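Local atomic coordinates of saframycin Mx1 synthetase B (PDB entry 3KXW), a protein that belongs to the ANL superfamily of AMP-binding enzymes and binds 5'-O-[(S)-(dodecanoyloxy)(hydroxy)phosphoryl]adenosine. Residues F243-H255 / S264-I278. Numbering follows the deposited sequence.
Sequences FSFLQNPLSWLKH and SGSPNFAYDYCVKRI
Trp-252 on helix 250-255 meets strand 264-266 and helix 269-277 in the buried core of the AMP-binding domain of this ANL-superfamily enzyme. Its NE1 donates to Ser-264 OG over 2.8 Å. The bond is nearly straight, at 167°, and lies in the indole plane. CG of Trp-252 stands anti to the backbone N (chi1 -174°), and this sends the indole across to the strand. The far corner of the ring, CH2, packs 3.7 Å from Tyr-271 CE1, with the two ring planes inclined at 40°. Cys-274 SG sits at the edges of two rings, 3.7 Å from Trp-252 CE3 and 4.0 Å from Phe-245 CE1. This is a sulfur-aromatic contact with each. Ala-270 CB fits against CE2 and CZ of Phe-245.

The turn between the helices of 243-255 lies on Tyr-273. Leu-246 CD2 covers one face of the phenol in a CH-pi contact, and Pro-249 CG comes within 3.3 Å of Tyr-273 CE2. Arg-277 CG lies over the centre of the opposite face. Near the chain turn, Tyr-273 OH donates to Leu-246 O at 2.7 Å. The guanidinium of Arg-277 has Pro-249 CD over one of its own faces. Just past the C-terminal end of the same helix, Ile-278 CD1 presses on Leu-250 CA at 3.5 Å, which is tight for two carbons.

Further out, Tyr-271 OH is held by Phe-295 O of the neighbouring strand 293-296. Helix 303-313 reaches the same core through Phe-309, which touches Cys-274. Ser-264 OG also bonds to Phe-212 O, which is consistent with a hydroxyl held in place for the indole NE1-H.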
ATOM      1  N   PHE A 243       0.735  -9.603   8.243  1.00 16.31           N
ATOM      2  CA  PHE A 243       1.549 -10.535   9.036  1.00 18.02           C
ATOM      3  C   PHE A 243       1.264 -11.992   8.635  1.00 18.38           C
ATOM      4  O   PHE A 243       2.180 -12.795   8.457  1.00 19.31           O
ATOM      5  CB  PHE A 243       1.293 -10.312  10.537  1.00 21.44           C
ATOM      6  CG  PHE A 243       1.969 -11.321  11.429  1.00 23.21           C
ATOM      7  CD1 PHE A 243       3.287 -11.151  11.817  1.00 27.50           C
ATOM      8  CD2 PHE A 243       1.287 -12.444  11.864  1.00 22.68           C
ATOM      9  CE1 PHE A 243       3.921 -12.094  12.644  1.00 26.07           C
ATOM     10  CE2 PHE A 243       1.909 -13.380  12.691  1.00 24.68           C
ATOM     11  CZ  PHE A 243       3.225 -13.202  13.073  1.00 26.45           C
ATOM     12  N   SER A 244      -0.010 -12.322   8.475  1.00 17.02           N
ATOM     13  CA  SER A 244      -0.419 -13.672   8.081  1.00 18.92           C
ATOM     14  C   SER A 244       0.143 -14.039   6.715  1.00 17.93           C
ATOM     15  O   SER A 244       0.630 -15.152   6.498  1.00 17.52           O
ATOM     16  CB  SER A 244      -1.955 -13.789   8.088  1.00 18.62           C
ATOM     17  OG  SER A 244      -2.424 -13.800   9.425  1.00 21.51           O
ATOM     18  N   PHE A 245       0.075 -13.093   5.787  1.00 15.43           N
ATOM     19  CA  PHE A 245       0.643 -13.327   4.468  1.00 16.21           C
ATOM     20  C   PHE A 245       2.157 -13.607   4.522  1.00 16.73           C
ATOM     21  O   PHE A 245       2.642 -14.584   3.943  1.00 17.53           O
ATOM     22  CB  PHE A 245       0.388 -12.138   3.540  1.00 14.47           C
ATOM     23  CG  PHE A 245       1.101 -12.265   2.239  1.00 14.06           C
ATOM     24  CD1 PHE A 245       0.831 -13.338   1.407  1.00 14.71           C
ATOM     25  CD2 PHE A 245       2.084 -11.365   1.878  1.00 14.00           C
ATOM     26  CE1 PHE A 245       1.520 -13.504   0.217  1.00 14.42           C
ATOM     27  CE2 PHE A 245       2.762 -11.510   0.683  1.00 14.05           C
ATOM     28  CZ  PHE A 245       2.485 -12.583  -0.143  1.00 14.24           C
ATOM     29  N   LEU A 246       2.894 -12.744   5.211  1.00 15.79           N
ATOM     30  CA  LEU A 246       4.350 -12.869   5.262  1.00 17.79           C
ATOM     31  C   LEU A 246       4.794 -14.139   5.951  1.00 19.00           C
ATOM     32  O   LEU A 246       5.731 -14.796   5.507  1.00 20.66           O
ATOM     33  CB  LEU A 246       4.989 -11.630   5.891  1.00 18.17           C
ATOM     34  CG  LEU A 246       4.906 -10.353   5.041  1.00 18.66           C
ATOM     35  CD1 LEU A 246       5.686  -9.251   5.706  1.00 21.96           C
ATOM     36  CD2 LEU A 246       5.450 -10.553   3.636  1.00 17.53           C
ATOM     37  N   GLN A 247       4.102 -14.519   7.016  1.00 20.03           N
ATOM     38  CA  GLN A 247       4.415 -15.780   7.680  1.00 20.81           C
ATOM     39  C   GLN A 247       4.148 -17.009   6.825  1.00 22.28           C
ATOM     40  O   GLN A 247       4.785 -18.045   7.014  1.00 21.92           O
ATOM     41  CB  GLN A 247       3.608 -15.905   8.965  1.00 23.15           C
ATOM     42  CG  GLN A 247       4.022 -14.932  10.031  1.00 24.60           C
ATOM     43  CD  GLN A 247       4.942 -15.558  11.045  1.00 30.98           C
ATOM     44  OE1 GLN A 247       6.135 -15.232  11.110  1.00 32.58           O
ATOM     45  NE2 GLN A 247       4.400 -16.473  11.845  1.00 33.17           N
ATOM     46  N   ASN A 248       3.184 -16.924   5.911  1.00 19.04           N
ATOM     47  CA  ASN A 248       2.734 -18.109   5.179  1.00 19.35           C
ATOM     48  C   ASN A 248       2.019 -17.669   3.921  1.00 17.80           C
ATOM     49  O   ASN A 248       0.794 -17.663   3.880  1.00 19.56           O
ATOM     50  CB  ASN A 248       1.751 -18.931   6.047  1.00 19.85           C
ATOM     51  CG  ASN A 248       1.338 -20.245   5.396  1.00 23.60           C
ATOM     52  OD1 ASN A 248       2.071 -20.800   4.564  1.00 25.58           O
ATOM     53  ND2 ASN A 248       0.153 -20.754   5.773  1.00 22.83           N
ATOM     54  N   PRO A 249       2.783 -17.292   2.884  1.00 18.27           N
ATOM     55  CA  PRO A 249       2.209 -16.677   1.679  1.00 17.57           C
ATOM     56  C   PRO A 249       1.279 -17.626   0.943  1.00 16.53           C
ATOM     57  O   PRO A 249       0.367 -17.175   0.236  1.00 16.58           O
ATOM     58  CB  PRO A 249       3.438 -16.370   0.797  1.00 16.27           C
ATOM     59  CG  PRO A 249       4.623 -16.587   1.655  1.00 19.50           C
ATOM     60  CD  PRO A 249       4.240 -17.440   2.812  1.00 18.98           C
ATOM     61  N   LEU A 250       1.518 -18.932   1.086  1.00 16.84           N
ATOM     62  CA  LEU A 250       0.597 -19.923   0.548  1.00 17.96           C
ATOM     63  C   LEU A 250      -0.835 -19.645   0.994  1.00 16.72           C
ATOM     64  O   LEU A 250      -1.781 -19.919   0.246  1.00 16.56           O
ATOM     65  CB  LEU A 250       0.994 -21.333   0.990  1.00 18.52           C
ATOM     66  CG  LEU A 250      -0.019 -22.413   0.634  1.00 20.02           C
ATOM     67  CD1 LEU A 250      -0.138 -22.525  -0.864  1.00 17.17           C
ATOM     68  CD2 LEU A 250       0.430 -23.732   1.248  1.00 22.83           C
ATOM     69  N   SER A 251      -1.013 -19.112   2.201  1.00 16.16           N
ATOM     70  CA  SER A 251      -2.380 -18.891   2.688  1.00 16.42           C
ATOM     71  C   SER A 251      -3.163 -17.912   1.801  1.00 16.13           C
ATOM     72  O   SER A 251      -4.376 -18.023   1.670  1.00 14.78           O
ATOM     73  CB  SER A 251      -2.430 -18.490   4.166  1.00 17.96           C
ATOM     74  OG  SER A 251      -1.912 -17.191   4.347  1.00 19.43           O
ATOM     75  N   TRP A 252      -2.471 -16.975   1.163  1.00 15.25           N
ATOM     76  CA  TRP A 252      -3.146 -16.097   0.199  1.00 14.00           C
ATOM     77  C   TRP A 252      -3.843 -16.915  -0.894  1.00 14.86           C
ATOM     78  O   TRP A 252      -5.003 -16.674  -1.234  1.00 13.54           O
ATOM     79  CB  TRP A 252      -2.130 -15.162  -0.450  1.00 14.60           C
ATOM     80  CG  TRP A 252      -2.695 -14.092  -1.381  1.00 12.53           C
ATOM     81  CD1 TRP A 252      -3.980 -13.647  -1.453  1.00 12.54           C
ATOM     82  CD2 TRP A 252      -1.942 -13.302  -2.306  1.00 12.41           C
ATOM     83  NE1 TRP A 252      -4.082 -12.637  -2.388  1.00 11.74           N
ATOM     84  CE2 TRP A 252      -2.840 -12.399  -2.917  1.00 11.34           C
ATOM     85  CE3 TRP A 252      -0.586 -13.259  -2.665  1.00 13.41           C
ATOM     86  CZ2 TRP A 252      -2.433 -11.467  -3.886  1.00 12.95           C
ATOM     87  CZ3 TRP A 252      -0.180 -12.340  -3.648  1.00 12.50           C
ATOM     88  CH2 TRP A 252      -1.106 -11.452  -4.244  1.00 12.94           C
ATOM     89  N   LEU A 253      -3.120 -17.867  -1.455  1.00 14.57           N
ATOM     90  CA  LEU A 253      -3.630 -18.644  -2.586  1.00 14.83           C
ATOM     91  C   LEU A 253      -4.623 -19.710  -2.118  1.00 15.40           C
ATOM     92  O   LEU A 253      -5.596 -20.008  -2.813  1.00 16.81           O
ATOM     93  CB  LEU A 253      -2.474 -19.245  -3.397  1.00 15.78           C
ATOM     94  CG  LEU A 253      -1.345 -18.262  -3.732  1.00 16.96           C
ATOM     95  CD1 LEU A 253      -0.282 -18.994  -4.554  1.00 15.92           C
ATOM     96  CD2 LEU A 253      -1.835 -17.025  -4.498  1.00 16.17           C
ATOM     97  N   LYS A 254      -4.393 -20.270  -0.933  1.00 16.53           N
ATOM     98  CA  LYS A 254      -5.394 -21.147  -0.303  1.00 18.47           C
ATOM     99  C   LYS A 254      -6.736 -20.445  -0.072  1.00 17.01           C
ATOM    100  O   LYS A 254      -7.809 -21.002  -0.369  1.00 16.08           O
ATOM    101  CB  LYS A 254      -4.898 -21.696   1.032  1.00 18.76           C
ATOM    102  CG  LYS A 254      -3.946 -22.859   0.900  1.00 23.17           C
ATOM    103  CD  LYS A 254      -3.754 -23.513   2.285  1.00 29.99           C
ATOM    104  CE  LYS A 254      -2.869 -24.754   2.222  1.00 33.78           C
ATOM    105  NZ  LYS A 254      -2.648 -25.353   3.583  1.00 37.42           N
ATOM    106  N   HIS A 255      -6.696 -19.234   0.463  1.00 15.74           N
ATOM    107  CA  HIS A 255      -7.957 -18.511   0.671  1.00 15.51           C
ATOM    108  C   HIS A 255      -8.635 -18.114  -0.630  1.00 15.59           C
ATOM    109  O   HIS A 255      -9.860 -18.169  -0.718  1.00 14.99           O
ATOM    110  CB  HIS A 255      -7.774 -17.302   1.585  1.00 16.18           C
ATOM    111  CG  HIS A 255      -7.492 -17.688   2.997  1.00 16.29           C
ATOM    112  ND1 HIS A 255      -6.664 -16.969   3.828  1.00 19.51           N
ATOM    113  CD2 HIS A 255      -7.913 -18.756   3.714  1.00 17.95           C
ATOM    114  CE1 HIS A 255      -6.607 -17.561   5.008  1.00 17.65           C
ATOM    115  NE2 HIS A 255      -7.358 -18.644   4.966  1.00 22.29           N
ATOM    116  N   SER A 264      -8.017  -9.980  -6.454  1.00 13.24           N
ATOM    117  CA  SER A 264      -7.076  -9.885  -5.340  1.00 12.86           C
ATOM    118  C   SER A 264      -5.798  -9.380  -5.950  1.00 12.87           C
ATOM    119  O   SER A 264      -5.555  -9.574  -7.146  1.00 11.61           O
ATOM    120  CB  SER A 264      -6.894 -11.263  -4.666  1.00 12.60           C
ATOM    121  OG  SER A 264      -6.216 -11.186  -3.430  1.00 13.39           O
ATOM    122  N   GLY A 265      -4.994  -8.650  -5.180  1.00 12.28           N
ATOM    123  CA  GLY A 265      -3.737  -8.178  -5.728  1.00 12.23           C
ATOM    124  C   GLY A 265      -2.839  -7.549  -4.676  1.00 12.53           C
ATOM    125  O   GLY A 265      -3.097  -7.682  -3.493  1.00 13.02           O
ATOM    126  N   SER A 266      -1.807  -6.834  -5.124  1.00 12.44           N
ATOM    127  CA  SER A 266      -0.722  -6.430  -4.241  1.00 12.20           C
ATOM    128  C   SER A 266       0.303  -5.632  -5.024  1.00 12.50           C
ATOM    129  O   SER A 266       0.240  -5.563  -6.245  1.00 11.58           O
ATOM    130  CB  SER A 266      -0.010  -7.682  -3.705  1.00 11.12           C
ATOM    131  OG  SER A 266       0.595  -8.418  -4.779  1.00 11.94           O
ATOM    132  N   PRO A 267       1.285  -5.044  -4.316  1.00 11.22           N
ATOM    133  CA  PRO A 267       2.468  -4.547  -5.030  1.00 11.65           C
ATOM    134  C   PRO A 267       3.193  -5.707  -5.691  1.00 13.06           C
ATOM    135  O   PRO A 267       3.038  -6.864  -5.299  1.00 12.08           O
ATOM    136  CB  PRO A 267       3.355  -3.962  -3.903  1.00 14.30           C
ATOM    137  CG  PRO A 267       2.422  -3.748  -2.752  1.00 14.95           C
ATOM    138  CD  PRO A 267       1.411  -4.874  -2.864  1.00 12.70           C
ATOM    139  N   ASN A 268       3.982  -5.383  -6.696  1.00 12.91           N
ATOM    140  CA  ASN A 268       4.694  -6.384  -7.486  1.00 13.69           C
ATOM    141  C   ASN A 268       5.473  -7.402  -6.636  1.00 12.55           C
ATOM    142  O   ASN A 268       5.453  -8.595  -6.919  1.00 12.62           O
ATOM    143  CB  ASN A 268       5.653  -5.632  -8.402  1.00 14.95           C
ATOM    144  CG  ASN A 268       6.330  -6.533  -9.398  1.00 14.98           C
ATOM    145  OD1 ASN A 268       5.763  -6.841 -10.443  1.00 14.63           O
ATOM    146  ND2 ASN A 268       7.561  -6.929  -9.100  1.00 12.87           N
ATOM    147  N   PHE A 269       6.163  -6.942  -5.591  1.00 13.54           N
ATOM    148  CA  PHE A 269       7.021  -7.855  -4.812  1.00 13.94           C
ATOM    149  C   PHE A 269       6.306  -9.130  -4.313  1.00 13.18           C
ATOM    150  O   PHE A 269       6.932 -10.188  -4.147  1.00 12.16           O
ATOM    151  CB  PHE A 269       7.636  -7.130  -3.606  1.00 14.28           C
ATOM    152  CG  PHE A 269       6.763  -7.172  -2.389  1.00 14.31           C
ATOM    153  CD1 PHE A 269       6.845  -8.232  -1.502  1.00 13.70           C
ATOM    154  CD2 PHE A 269       5.836  -6.157  -2.147  1.00 16.39           C
ATOM    155  CE1 PHE A 269       6.019  -8.301  -0.396  1.00 15.18           C
ATOM    156  CE2 PHE A 269       5.011  -6.223  -1.034  1.00 18.16           C
ATOM    157  CZ  PHE A 269       5.108  -7.297  -0.162  1.00 15.25           C
ATOM    158  N   ALA A 270       5.007  -9.030  -4.033  1.00 12.45           N
ATOM    159  CA  ALA A 270       4.339 -10.139  -3.352  1.00 13.29           C
ATOM    160  C   ALA A 270       4.190 -11.371  -4.257  1.00 12.68           C
ATOM    161  O   ALA A 270       4.129 -12.517  -3.772  1.00 13.47           O
ATOM    162  CB  ALA A 270       2.977  -9.691  -2.785  1.00 11.64           C
ATOM    163  N   TYR A 271       4.146 -11.145  -5.566  1.00 12.57           N
ATOM    164  CA  TYR A 271       4.110 -12.254  -6.509  1.00 11.52           C
ATOM    165  C   TYR A 271       5.464 -13.008  -6.486  1.00 13.47           C
ATOM    166  O   TYR A 271       5.506 -14.239  -6.469  1.00 12.88           O
ATOM    167  CB  TYR A 271       3.673 -11.779  -7.916  1.00 13.72           C
ATOM    168  CG  TYR A 271       2.251 -11.209  -7.935  1.00 12.90           C
ATOM    169  CD1 TYR A 271       1.149 -12.044  -7.850  1.00 11.77           C
ATOM    170  CD2 TYR A 271       2.030  -9.842  -8.018  1.00 11.96           C
ATOM    171  CE1 TYR A 271      -0.154 -11.544  -7.846  1.00 11.94           C
ATOM    172  CE2 TYR A 271       0.736  -9.319  -8.010  1.00 13.90           C
ATOM    173  CZ  TYR A 271      -0.349 -10.175  -7.922  1.00 12.86           C
ATOM    174  OH  TYR A 271      -1.619  -9.674  -7.914  1.00 12.03           O
ATOM    175  N   ASP A 272       6.560 -12.264  -6.430  1.00 13.21           N
ATOM    176  CA  ASP A 272       7.878 -12.868  -6.312  1.00 13.51           C
ATOM    177  C   ASP A 272       8.002 -13.607  -5.006  1.00 13.70           C
ATOM    178  O   ASP A 272       8.633 -14.653  -4.932  1.00 14.74           O
ATOM    179  CB  ASP A 272       8.967 -11.809  -6.361  1.00 14.45           C
ATOM    180  CG  ASP A 272       9.209 -11.292  -7.762  1.00 15.55           C
ATOM    181  OD1 ASP A 272       9.338 -12.106  -8.694  1.00 16.48           O
ATOM    182  OD2 ASP A 272       9.255 -10.066  -7.916  1.00 17.25           O
ATOM    183  N   TYR A 273       7.405 -13.043  -3.964  1.00 14.15           N
ATOM    184  CA  TYR A 273       7.494 -13.626  -2.633  1.00 14.80           C
ATOM    185  C   TYR A 273       6.801 -14.989  -2.603  1.00 16.02           C
ATOM    186  O   TYR A 273       7.307 -15.931  -1.983  1.00 14.77           O
ATOM    187  CB  TYR A 273       6.886 -12.662  -1.616  1.00 13.27           C
ATOM    188  CG  TYR A 273       7.152 -12.998  -0.173  1.00 15.95           C
ATOM    189  CD1 TYR A 273       8.394 -12.786   0.416  1.00 17.39           C
ATOM    190  CD2 TYR A 273       6.145 -13.509   0.607  1.00 16.66           C
ATOM    191  CE1 TYR A 273       8.614 -13.109   1.773  1.00 20.03           C
ATOM    192  CE2 TYR A 273       6.343 -13.808   1.918  1.00 19.14           C
ATOM    193  CZ  TYR A 273       7.563 -13.618   2.508  1.00 21.52           C
ATOM    194  OH  TYR A 273       7.650 -13.963   3.852  1.00 24.11           O
ATOM    195  N   CYS A 274       5.637 -15.074  -3.251  1.00 13.41           N
ATOM    196  CA  CYS A 274       4.952 -16.369  -3.432  1.00 14.93           C
ATOM    197  C   CYS A 274       5.797 -17.391  -4.178  1.00 15.85           C
ATOM    198  O   CYS A 274       5.916 -18.536  -3.748  1.00 16.50           O
ATOM    199  CB  CYS A 274       3.641 -16.192  -4.183  1.00 14.81           C
ATOM    200  SG  CYS A 274       2.325 -15.410  -3.216  1.00 15.05           S
ATOM    201  N   VAL A 275       6.384 -16.967  -5.294  1.00 14.38           N
ATOM    202  CA  VAL A 275       7.232 -17.860  -6.068  1.00 16.05           C
ATOM    203  C   VAL A 275       8.398 -18.370  -5.222  1.00 17.64           C
ATOM    204  O   VAL A 275       8.727 -19.559  -5.247  1.00 19.18           O
ATOM    205  CB  VAL A 275       7.761 -17.161  -7.336  1.00 16.15           C
ATOM    206  CG1 VAL A 275       8.917 -17.965  -7.981  1.00 17.89           C
ATOM    207  CG2 VAL A 275       6.634 -16.951  -8.330  1.00 17.48           C
ATOM    208  N   LYS A 276       9.031 -17.461  -4.494  1.00 15.93           N
ATOM    209  CA  LYS A 276      10.205 -17.801  -3.707  1.00 16.81           C
ATOM    210  C   LYS A 276       9.898 -18.732  -2.524  1.00 21.33           C
ATOM    211  O   LYS A 276      10.697 -19.632  -2.204  1.00 19.42           O
ATOM    212  CB  LYS A 276      10.885 -16.536  -3.192  1.00 17.19           C
ATOM    213  CG  LYS A 276      12.246 -16.833  -2.591  1.00 21.16           C
ATOM    214  CD  LYS A 276      13.226 -15.775  -2.927  1.00 19.36           C
ATOM    215  CE  LYS A 276      14.654 -16.276  -2.777  1.00 20.42           C
ATOM    216  NZ  LYS A 276      15.225 -16.653  -4.082  1.00 20.51           N
ATOM    217  N   ARG A 277       8.750 -18.508  -1.881  1.00 16.59           N
ATOM    218  CA  ARG A 277       8.437 -19.140  -0.591  1.00 18.18           C
ATOM    219  C   ARG A 277       7.650 -20.454  -0.698  1.00 21.61           C
ATOM    220  O   ARG A 277       7.635 -21.238   0.243  1.00 22.30           O
ATOM    221  CB  ARG A 277       7.650 -18.182   0.313  1.00 19.84           C
ATOM    222  CG  ARG A 277       8.474 -17.034   0.973  1.00 21.84           C
ATOM    223  CD  ARG A 277       9.405 -17.495   2.100  1.00 23.29           C
ATOM    224  NE  ARG A 277       8.696 -18.124   3.216  1.00 23.19           N
ATOM    225  CZ  ARG A 277       8.321 -17.504   4.329  1.00 24.03           C
ATOM    226  NH1 ARG A 277       8.589 -16.223   4.518  1.00 25.50           N
ATOM    227  NH2 ARG A 277       7.684 -18.182   5.273  1.00 26.97           N
ATOM    228  N   ILE A 278       6.969 -20.677  -1.810  1.00 19.63           N
ATOM    229  CA  ILE A 278       6.044 -21.814  -1.903  1.00 21.20           C
ATOM    230  C   ILE A 278       6.657 -22.982  -2.681  1.00 21.95           C
ATOM    231  O   ILE A 278       6.865 -22.901  -3.883  1.00 20.52           O
ATOM    232  CB  ILE A 278       4.697 -21.372  -2.513  1.00 18.98           C
ATOM    233  CG1 ILE A 278       4.084 -20.252  -1.649  1.00 18.22           C
ATOM    234  CG2 ILE A 278       3.739 -22.561  -2.663  1.00 22.63           C
ATOM    235  CD1 ILE A 278       2.778 -19.708  -2.169  1.00 18.65           C
TER